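Local coordinates for protein tryptophan--tRNA ligase (Mycoplasma pneumoniae, PDB 2YY5) that probably catalyses the ATP-dependent attachment of tryptophan to tRNA(Trp), as a homodimeric class I aminoacyl-tRNA synthetase, at residues P75-E88 against C317-R330. The protein carries 1 engineered substitution. Sequence-based numbering, arbitrary orientation.
Sequences PQKACLFLQSDLLE and CLQAGKNQAQATAR
F81 and A325 meet in a CH-pi contact: A325 CB lies over one face of the F81 ring, 3.6 Å from its centroid. L86 reaches in beside it and sets CD2 against the methyls of A325 and A329. C79 SG rests 3.8 Å from A325 CB. L80 CD2 packs on C317 SG, and L318 CD2 lies against the backbone at F81 and L82.

The backbones come closest at G321. Its CA makes a CA-H...O contact with L80 O at 3.5 Å, a fit that the lack of a side chain permits.

Most direct polar links lie past the strand, at D85 and E88. The K322 chain bends at its last torsion (chi4 -62°) and NZ donates to D85 O at 3.2 Å. Q326 NE2 gives weak hydrogen bonds to both carboxylate oxygens of E88. E88 OE1 also pairs with R330 NE at 3.5 Å by charge alone, because it lies well out of the guanidinium plane. D85 OD2 accepts from S344 N of the second subunit. On the strand itself, one water joins L82 N, D85 OD1 and L318 O.

The axis of 317-330, part of helix 311-340, runs at 103° to strand 78-82, an outer strand of the parallel sheet in the Rossmann-type catalytic domain. The F81 side chain is about 9 Å from the bound tryptophanyl-adenylate analogue. Strand 37-42 pairs with 78-82, helix 54-71 packs on L80, and F41 and Y146 meet the F81 ring.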
loop_
_atom_site.group_PDB
_atom_site.type_symbol
_atom_site.label_atom_id
_atom_site.label_comp_id
_atom_site.label_asym_id
_atom_site.label_seq_id
_atom_site.Cartn_x
_atom_site.Cartn_y
_atom_site.Cartn_z
ATOM N N PRO B 75 -13.731 19.906 -17.251
ATOM C CA PRO B 75 -13.777 18.455 -17.467
ATOM C C PRO B 75 -13.877 18.043 -18.935
ATOM O O PRO B 75 -13.779 16.859 -19.264
ATOM C CB PRO B 75 -14.982 18.013 -16.629
ATOM C CG PRO B 75 -15.855 19.237 -16.601
ATOM C CD PRO B 75 -14.855 20.350 -16.406
ATOM N N GLN B 76 -14.073 19.014 -19.820
ATOM C CA GLN B 76 -14.143 18.720 -21.249
ATOM C C GLN B 76 -12.752 18.877 -21.860
ATOM O O GLN B 76 -12.446 18.284 -22.892
ATOM C CB GLN B 76 -15.113 19.663 -21.968
ATOM C CG GLN B 76 -16.590 19.393 -21.717
ATOM C CD GLN B 76 -17.473 20.140 -22.704
ATOM O OE1 GLN B 76 -17.564 19.772 -23.878
ATOM N NE2 GLN B 76 -18.112 21.204 -22.239
ATOM N N LYS B 77 -11.914 19.679 -21.210
ATOM C CA LYS B 77 -10.557 19.924 -21.677
ATOM C C LYS B 77 -9.543 19.122 -20.864
ATOM O O LYS B 77 -8.450 18.824 -21.345
ATOM C CB LYS B 77 -10.232 21.417 -21.573
ATOM C CG LYS B 77 -11.128 22.311 -22.416
ATOM C CD LYS B 77 -10.946 23.781 -22.073
ATOM C CE LYS B 77 -11.913 24.670 -22.855
ATOM N NZ LYS B 77 -11.930 26.067 -22.328
ATOM N N ALA B 78 -9.917 18.766 -19.638
ATOM C CA ALA B 78 -9.034 18.023 -18.746
ATOM C C ALA B 78 -9.725 16.818 -18.107
ATOM O O ALA B 78 -10.900 16.558 -18.359
ATOM C CB ALA B 78 -8.508 18.956 -17.659
ATOM N N CYS B 79 -8.976 16.086 -17.283
ATOM C CA CYS B 79 -9.483 14.916 -16.577
ATOM C C CYS B 79 -9.351 15.134 -15.076
ATOM O O CYS B 79 -8.238 15.224 -14.560
ATOM C CB CYS B 79 -8.692 13.670 -16.964
ATOM S SG CYS B 79 -9.157 12.211 -16.010
ATOM N N LEU B 80 -10.480 15.219 -14.381
ATOM C CA LEU B 80 -10.481 15.436 -12.937
ATOM C C LEU B 80 -11.112 14.230 -12.241
ATOM O O LEU B 80 -12.288 13.943 -12.438
ATOM C CB LEU B 80 -11.263 16.713 -12.610
ATOM C CG LEU B 80 -11.591 17.037 -11.147
ATOM C CD1 LEU B 80 -10.313 17.206 -10.317
ATOM C CD2 LEU B 80 -12.435 18.313 -11.113
ATOM N N PHE B 81 -10.332 13.528 -11.426
ATOM C CA PHE B 81 -10.848 12.344 -10.750
ATOM C C PHE B 81 -10.512 12.251 -9.264
ATOM O O PHE B 81 -9.756 13.059 -8.739
ATOM C CB PHE B 81 -10.346 11.092 -11.470
ATOM C CG PHE B 81 -8.851 10.889 -11.392
ATOM C CD1 PHE B 81 -8.312 9.915 -10.553
ATOM C CD2 PHE B 81 -7.990 11.611 -12.217
ATOM C CE1 PHE B 81 -6.938 9.651 -10.547
ATOM C CE2 PHE B 81 -6.611 11.353 -12.218
ATOM C CZ PHE B 81 -6.086 10.370 -11.384
ATOM N N LEU B 82 -11.096 11.258 -8.589
ATOM C CA LEU B 82 -10.845 11.040 -7.167
ATOM C C LEU B 82 -9.949 9.818 -7.043
ATOM O O LEU B 82 -10.356 8.709 -7.385
ATOM C CB LEU B 82 -12.151 10.795 -6.409
ATOM C CG LEU B 82 -11.954 10.590 -4.903
ATOM C CD1 LEU B 82 -11.545 11.918 -4.299
ATOM C CD2 LEU B 82 -13.225 10.077 -4.234
ATOM N N GLN B 83 -8.730 10.039 -6.555
ATOM C CA GLN B 83 -7.733 8.985 -6.389
ATOM C C GLN B 83 -8.283 7.640 -5.897
ATOM O O GLN B 83 -7.996 6.594 -6.475
ATOM C CB GLN B 83 -6.627 9.482 -5.443
ATOM C CG GLN B 83 -5.484 8.503 -5.212
ATOM C CD GLN B 83 -4.425 9.068 -4.286
ATOM O OE1 GLN B 83 -4.717 9.903 -3.436
ATOM N NE2 GLN B 83 -3.192 8.601 -4.434
ATOM N N SER B 84 -9.080 7.665 -4.840
ATOM C CA SER B 84 -9.636 6.435 -4.296
ATOM C C SER B 84 -10.589 5.695 -5.241
ATOM O O SER B 84 -10.898 4.525 -5.002
ATOM C CB SER B 84 -10.353 6.724 -2.964
ATOM O OG SER B 84 -11.530 7.502 -3.145
ATOM N N ASP B 85 -11.074 6.361 -6.293
ATOM C CA ASP B 85 -11.990 5.705 -7.234
ATOM C C ASP B 85 -11.257 4.695 -8.102
ATOM O O ASP B 85 -11.885 3.876 -8.776
ATOM C CB ASP B 85 -12.684 6.726 -8.140
ATOM C CG ASP B 85 -13.970 7.274 -7.540
ATOM O OD1 ASP B 85 -14.425 8.343 -7.996
ATOM O OD2 ASP B 85 -14.536 6.637 -6.627
ATOM N N LEU B 86 -9.928 4.767 -8.093
ATOM C CA LEU B 86 -9.107 3.852 -8.872
ATOM C C LEU B 86 -8.210 2.922 -8.046
ATOM O O LEU B 86 -7.176 3.333 -7.529
ATOM C CB LEU B 86 -8.226 4.633 -9.856
ATOM C CG LEU B 86 -8.900 5.270 -11.069
ATOM C CD1 LEU B 86 -9.839 6.377 -10.610
ATOM C CD2 LEU B 86 -7.835 5.823 -12.016
ATOM N N LEU B 87 -8.597 1.662 -7.934
ATOM C CA LEU B 87 -7.774 0.703 -7.214
ATOM C C LEU B 87 -6.364 0.649 -7.819
ATOM O O LEU B 87 -5.417 0.203 -7.158
ATOM C CB LEU B 87 -8.415 -0.688 -7.275
ATOM C CG LEU B 87 -9.453 -1.048 -6.204
ATOM C CD1 LEU B 87 -10.051 0.197 -5.587
ATOM C CD2 LEU B 87 -10.513 -1.916 -6.828
ATOM N N GLU B 88 -6.225 1.093 -9.073
ATOM C CA GLU B 88 -4.921 1.083 -9.739
ATOM C C GLU B 88 -3.902 1.912 -8.975
ATOM O O GLU B 88 -2.707 1.661 -9.056
ATOM C CB GLU B 88 -5.012 1.626 -11.172
ATOM C CG GLU B 88 -5.613 0.677 -12.206
ATOM C CD GLU B 88 -7.117 0.601 -12.092
ATOM O OE1 GLU B 88 -7.750 -0.141 -12.871
ATOM O OE2 GLU B 88 -7.668 1.297 -11.217
ATOM N N CYS B 317 -18.837 14.590 -12.888
ATOM C CA CYS B 317 -17.483 14.980 -13.222
ATOM C C CYS B 317 -16.502 13.896 -12.795
ATOM O O CYS B 317 -15.682 13.421 -13.595
ATOM C CB CYS B 317 -17.128 16.285 -12.522
ATOM S SG CYS B 317 -15.401 16.711 -12.698
ATOM N N LEU B 318 -16.594 13.512 -11.526
ATOM C CA LEU B 318 -15.713 12.494 -10.979
ATOM C C LEU B 318 -15.989 11.163 -11.658
ATOM O O LEU B 318 -15.079 10.374 -11.905
ATOM C CB LEU B 318 -15.923 12.388 -9.464
ATOM C CG LEU B 318 -15.414 13.606 -8.692
ATOM C CD1 LEU B 318 -15.866 13.521 -7.239
ATOM C CD2 LEU B 318 -13.875 13.673 -8.811
ATOM N N GLN B 319 -17.249 10.921 -11.985
ATOM C CA GLN B 319 -17.613 9.672 -12.629
ATOM C C GLN B 319 -16.938 9.544 -14.002
ATOM O O GLN B 319 -16.425 8.477 -14.347
ATOM C CB GLN B 319 -19.135 9.570 -12.736
ATOM C CG GLN B 319 -19.672 8.254 -12.218
ATOM C CD GLN B 319 -19.229 7.968 -10.796
ATOM O OE1 GLN B 319 -19.124 6.811 -10.385
ATOM N NE2 GLN B 319 -18.972 9.023 -10.035
ATOM N N ALA B 320 -16.914 10.636 -14.764
ATOM C CA ALA B 320 -16.281 10.640 -16.080
ATOM C C ALA B 320 -14.759 10.655 -15.939
ATOM O O ALA B 320 -14.050 10.011 -16.710
ATOM C CB ALA B 320 -16.747 11.851 -16.888
ATOM N N GLY B 321 -14.253 11.411 -14.969
ATOM C CA GLY B 321 -12.818 11.447 -14.760
ATOM C C GLY B 321 -12.355 10.037 -14.430
ATOM O O GLY B 321 -11.386 9.537 -15.001
ATOM N N LYS B 322 -13.066 9.398 -13.503
ATOM C CA LYS B 322 -12.779 8.033 -13.083
ATOM C C LYS B 322 -12.541 7.133 -14.297
ATOM O O LYS B 322 -11.521 6.447 -14.399
ATOM C CB LYS B 322 -13.967 7.485 -12.284
ATOM C CG LYS B 322 -13.821 6.042 -11.795
ATOM C CD LYS B 322 -15.179 5.475 -11.415
ATOM C CE LYS B 322 -15.082 4.412 -10.328
ATOM N NZ LYS B 322 -14.291 3.211 -10.698
ATOM N N ASN B 323 -13.500 7.130 -15.212
ATOM C CA ASN B 323 -13.390 6.297 -16.391
ATOM C C ASN B 323 -12.226 6.704 -17.269
ATOM O O ASN B 323 -11.442 5.857 -17.692
ATOM C CB ASN B 323 -14.686 6.347 -17.195
ATOM C CG ASN B 323 -15.851 5.779 -16.429
ATOM O OD1 ASN B 323 -15.706 4.788 -15.711
ATOM N ND2 ASN B 323 -17.020 6.394 -16.581
ATOM N N GLN B 324 -12.112 8.003 -17.532
ATOM C CA GLN B 324 -11.054 8.520 -18.384
ATOM C C GLN B 324 -9.673 8.218 -17.818
ATOM O O GLN B 324 -8.823 7.665 -18.507
ATOM C CB GLN B 324 -11.234 10.031 -18.581
ATOM C CG GLN B 324 -10.228 10.651 -19.542
ATOM C CD GLN B 324 -10.491 12.126 -19.835
ATOM O OE1 GLN B 324 -9.771 12.750 -20.624
ATOM N NE2 GLN B 324 -11.522 12.691 -19.205
ATOM N N ALA B 325 -9.457 8.575 -16.559
ATOM C CA ALA B 325 -8.177 8.342 -15.906
ATOM C C ALA B 325 -7.879 6.852 -15.879
ATOM O O ALA B 325 -6.752 6.409 -16.105
ATOM C CB ALA B 325 -8.211 8.895 -14.484
ATOM N N GLN B 326 -8.910 6.077 -15.596
ATOM C CA GLN B 326 -8.764 4.643 -15.520
ATOM C C GLN B 326 -8.391 4.068 -16.880
ATOM O O GLN B 326 -7.846 2.974 -16.965
ATOM C CB GLN B 326 -10.062 4.038 -15.007
ATOM C CG GLN B 326 -9.944 2.613 -14.557
ATOM C CD GLN B 326 -11.058 2.243 -13.613
ATOM O OE1 GLN B 326 -12.233 2.489 -13.895
ATOM N NE2 GLN B 326 -10.699 1.651 -12.480
ATOM N N ALA B 327 -8.666 4.818 -17.941
ATOM C CA ALA B 327 -8.343 4.366 -19.290
ATOM C C ALA B 327 -6.833 4.213 -19.460
ATOM O O ALA B 327 -6.358 3.201 -19.979
ATOM C CB ALA B 327 -8.884 5.346 -20.318
ATOM N N THR B 328 -6.075 5.215 -19.023
ATOM C CA THR B 328 -4.629 5.127 -19.142
ATOM C C THR B 328 -3.969 4.430 -17.942
ATOM O O THR B 328 -2.896 3.845 -18.080
ATOM C CB THR B 328 -3.987 6.522 -19.389
ATOM O OG1 THR B 328 -2.872 6.708 -18.510
ATOM C CG2 THR B 328 -5.004 7.630 -19.196
ATOM N N ALA B 329 -4.616 4.461 -16.780
ATOM C CA ALA B 329 -4.064 3.803 -15.594
ATOM C C ALA B 329 -3.992 2.282 -15.775
ATOM O O ALA B 329 -3.002 1.650 -15.389
ATOM C CB ALA B 329 -4.901 4.133 -14.358
ATOM N N ARG B 330 -5.037 1.690 -16.351
ATOM C CA ARG B 330 -5.037 0.245 -16.551
ATOM C C ARG B 330 -3.954 -0.155 -17.539
ATOM O O ARG B 330 -3.232 -1.133 -17.316
ATOM C CB ARG B 330 -6.402 -0.244 -17.044
ATOM C CG ARG B 330 -7.556 0.231 -16.187
ATOM C CD ARG B 330 -8.657 -0.798 -16.078
ATOM N NE ARG B 330 -9.907 -0.192 -15.625
ATOM C CZ ARG B 330 -10.973 -0.874 -15.213
ATOM N NH1 ARG B 330 -12.065 -0.229 -14.828
ATOM N NH2 ARG B 330 -10.950 -2.199 -15.167
HETATM O O HOH W 1 -10.838 15.272 -20.960
HETATM O O HOH W 2 -13.047 9.742 -9.866
HETATM O O HOH W 3 -11.434 1.100 -9.490
#